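Local coordinates for protein probable dehydrogenase (Bordetella bronchiseptica, PDB 3MOI) that is a probable oxidoreductase of the GFO/IDH/MocA family, thought to use a nicotinamide dinucleotide cofactor bound by its Rossmann-fold domain, at residues A[202-207]-A[211-216]. Sequence-based numbering, arbitrary orientation.
Sequences GRLDPK and EGNCAA
Arg203 and Glu211 both set CG beside the backbone N and anti to the carbonyl carbon (chi1 -66° and -75°), and bends further out, at chi3 in the arginine and chi2 in the glutamate, let the two chains run side by side in the same direction. Their ends form a salt bridge, NH1 of Arg203 lying 3.1 Å from OE2 of Glu211. The carboxylate oxygen approaches over a face of the guanidinium, away from the directions of its N-H bonds, and the pair is held by electrostatics. Nearer the backbone, CG of Arg203 packs 3.8 Å from CA of Glu211. The other carboxylate oxygen, OE1, is hydrogen-bonded to OG1 of Thr168, which probably helps to fix the rotation of this buried carboxylate. At the loop end of the antiparallel hairpin formed by strands 194-202 and 213-220, in the mixed sheet of the C-terminal domain, Gly212 and Asn213 both face Gly202 in a classic beta bulge. The Gly202 carbonyl oxygen accepts a bond from Gly212 N (3.0 Å) in the carbonyl plane and a weak, longer but nearly straight one from Asn213 N (3.4 Å). Gly202 N returns a bond to Asn213 O at 2.9 Å, completing a hydrogen-bonded pair. Tyr233 OH links the two sides, hydrogen-bonded to Leu204 N and weakly to Gly212 N. With chi1 at 63°, CG of Asn213 comes 4.0 Å from CA of Gly202, and the Leu204 side chain crosses that of Asn213 at about a right angle. On this side the second subunit closes in, its Ser146 packing on Leu204 and its Met147 on Asn213.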
ATOM      1  N   GLY A 202     -15.709   1.586   2.342  1.00 35.03           N
ATOM      2  CA  GLY A 202     -16.330   2.014   3.590  1.00 36.08           C
ATOM      3  C   GLY A 202     -16.934   3.398   3.451  1.00 38.10           C
ATOM      4  O   GLY A 202     -16.554   4.215   2.566  1.00 37.96           O
ATOM      5  N   ARG A 203     -17.919   3.639   4.303  1.00 39.70           N
ATOM      6  CA  ARG A 203     -18.609   4.921   4.421  1.00 39.55           C
ATOM      7  C   ARG A 203     -18.587   5.210   5.889  1.00 38.18           C
ATOM      8  O   ARG A 203     -19.590   5.169   6.570  1.00 37.33           O
ATOM      9  CB  ARG A 203     -20.040   4.791   3.987  1.00 40.67           C
ATOM     10  CG  ARG A 203     -20.220   4.475   2.546  1.00 46.60           C
ATOM     11  CD  ARG A 203     -21.659   4.706   2.180  1.00 55.33           C
ATOM     12  NE  ARG A 203     -22.367   3.446   2.158  1.00 63.96           N
ATOM     13  CZ  ARG A 203     -23.109   3.024   1.132  1.00 72.59           C
ATOM     14  NH1 ARG A 203     -23.284   3.805   0.037  1.00 73.59           N
ATOM     15  NH2 ARG A 203     -23.681   1.803   1.197  1.00 74.21           N
ATOM     16  N   LEU A 204     -17.412   5.514   6.383  1.00 37.45           N
ATOM     17  CA  LEU A 204     -17.232   5.579   7.804  1.00 37.60           C
ATOM     18  C   LEU A 204     -17.881   6.757   8.530  1.00 37.88           C
ATOM     19  O   LEU A 204     -17.807   6.817   9.735  1.00 37.31           O
ATOM     20  CB  LEU A 204     -15.738   5.521   8.091  1.00 37.49           C
ATOM     21  CG  LEU A 204     -15.108   4.226   7.547  1.00 36.90           C
ATOM     22  CD1 LEU A 204     -13.785   4.037   8.160  1.00 35.63           C
ATOM     23  CD2 LEU A 204     -16.004   2.970   7.762  1.00 32.69           C
ATOM     24  N   ASP A 205     -18.501   7.683   7.804  1.00 38.80           N
ATOM     25  CA  ASP A 205     -19.187   8.820   8.415  1.00 39.48           C
ATOM     26  C   ASP A 205     -20.642   8.847   7.923  1.00 39.91           C
ATOM     27  O   ASP A 205     -20.943   9.158   6.762  1.00 39.44           O
ATOM     28  CB  ASP A 205     -18.444  10.122   8.080  1.00 39.93           C
ATOM     29  CG  ASP A 205     -19.021  11.365   8.773  1.00 40.36           C
ATOM     30  OD1 ASP A 205     -20.151  11.343   9.332  1.00 43.07           O
ATOM     31  OD2 ASP A 205     -18.315  12.394   8.733  1.00 39.95           O
ATOM     32  N   PRO A 206     -21.563   8.528   8.823  1.00 40.82           N
ATOM     33  CA  PRO A 206     -22.967   8.496   8.448  1.00 41.46           C
ATOM     34  C   PRO A 206     -23.568   9.862   8.231  1.00 41.83           C
ATOM     35  O   PRO A 206     -24.619   9.937   7.623  1.00 42.14           O
ATOM     36  CB  PRO A 206     -23.645   7.811   9.638  1.00 42.16           C
ATOM     37  CG  PRO A 206     -22.723   8.024  10.800  1.00 41.75           C
ATOM     38  CD  PRO A 206     -21.326   8.108  10.215  1.00 40.98           C
ATOM     39  N   LYS A 207     -22.932  10.934   8.708  1.00 42.43           N
ATOM     40  CA  LYS A 207     -23.415  12.298   8.359  1.00 43.28           C
ATOM     41  C   LYS A 207     -23.066  12.675   6.919  1.00 42.51           C
ATOM     42  O   LYS A 207     -23.625  13.605   6.351  1.00 40.72           O
ATOM     43  CB  LYS A 207     -22.838  13.378   9.289  1.00 44.05           C
ATOM     44  CG  LYS A 207     -23.172  13.230  10.802  1.00 46.57           C
ATOM     45  CD  LYS A 207     -22.219  14.166  11.644  1.00 49.85           C
ATOM     46  CE  LYS A 207     -22.419  14.121  13.183  1.00 49.34           C
ATOM     47  NZ  LYS A 207     -23.764  14.559  13.553  1.00 48.38           N
ATOM     48  N   GLU A 211     -19.010   6.894  -0.118  1.00 33.39           N
ATOM     49  CA  GLU A 211     -17.807   6.161   0.095  1.00 32.32           C
ATOM     50  C   GLU A 211     -16.670   7.129   0.360  1.00 31.34           C
ATOM     51  O   GLU A 211     -16.408   8.005  -0.434  1.00 31.43           O
ATOM     52  CB  GLU A 211     -17.496   5.289  -1.125  1.00 32.17           C
ATOM     53  CG  GLU A 211     -18.367   4.047  -1.248  1.00 32.66           C
ATOM     54  CD  GLU A 211     -19.733   4.276  -1.858  1.00 34.59           C
ATOM     55  OE1 GLU A 211     -19.892   5.321  -2.525  1.00 34.24           O
ATOM     56  OE2 GLU A 211     -20.663   3.414  -1.648  1.00 39.06           O
ATOM     57  N   GLY A 212     -16.000   6.961   1.478  1.00 30.74           N
ATOM     58  CA  GLY A 212     -14.763   7.652   1.730  1.00 30.91           C
ATOM     59  C   GLY A 212     -13.477   6.851   1.719  1.00 31.19           C
ATOM     60  O   GLY A 212     -12.411   7.459   1.625  1.00 31.67           O
ATOM     61  N   ASN A 213     -13.530   5.512   1.808  1.00 31.35           N
ATOM     62  CA  ASN A 213     -12.302   4.705   1.615  1.00 30.60           C
ATOM     63  C   ASN A 213     -12.471   3.438   0.828  1.00 31.24           C
ATOM     64  O   ASN A 213     -13.520   2.800   0.812  1.00 32.85           O
ATOM     65  CB  ASN A 213     -11.669   4.346   2.947  1.00 30.62           C
ATOM     66  CG  ASN A 213     -12.579   3.448   3.830  1.00 29.59           C
ATOM     67  OD1 ASN A 213     -13.684   3.806   4.146  1.00 34.06           O
ATOM     68  ND2 ASN A 213     -12.087   2.319   4.224  1.00 27.61           N
ATOM     69  N   CYS A 214     -11.378   2.973   0.273  1.00 31.21           N
ATOM     70  CA  CYS A 214     -11.451   1.783  -0.514  1.00 30.79           C
ATOM     71  C   CYS A 214     -10.164   1.079  -0.506  1.00 30.30           C
ATOM     72  O   CYS A 214      -9.155   1.713  -0.675  1.00 30.31           O
ATOM     73  CB  CYS A 214     -11.710   2.159  -1.940  1.00 31.23           C
ATOM     74  SG  CYS A 214     -11.540   0.794  -3.123  1.00 35.87           S
ATOM     75  N   ALA A 215     -10.216  -0.246  -0.404  1.00 29.65           N
ATOM     76  CA  ALA A 215      -9.052  -1.072  -0.612  1.00 30.11           C
ATOM     77  C   ALA A 215      -9.353  -2.029  -1.754  1.00 30.09           C
ATOM     78  O   ALA A 215     -10.399  -2.702  -1.722  1.00 29.10           O
ATOM     79  CB  ALA A 215      -8.620  -1.850   0.731  1.00 27.28           C
ATOM     80  N   ALA A 216      -8.444  -2.080  -2.734  1.00 30.26           N
ATOM     81  CA  ALA A 216      -8.634  -2.932  -3.926  1.00 31.48           C
ATOM     82  C   ALA A 216      -7.383  -3.558  -4.460  1.00 32.10           C
ATOM     83  O   ALA A 216      -6.312  -2.965  -4.406  1.00 32.69           O
ATOM     84  CB  ALA A 216      -9.324  -2.138  -5.109  1.00 30.12           C
TER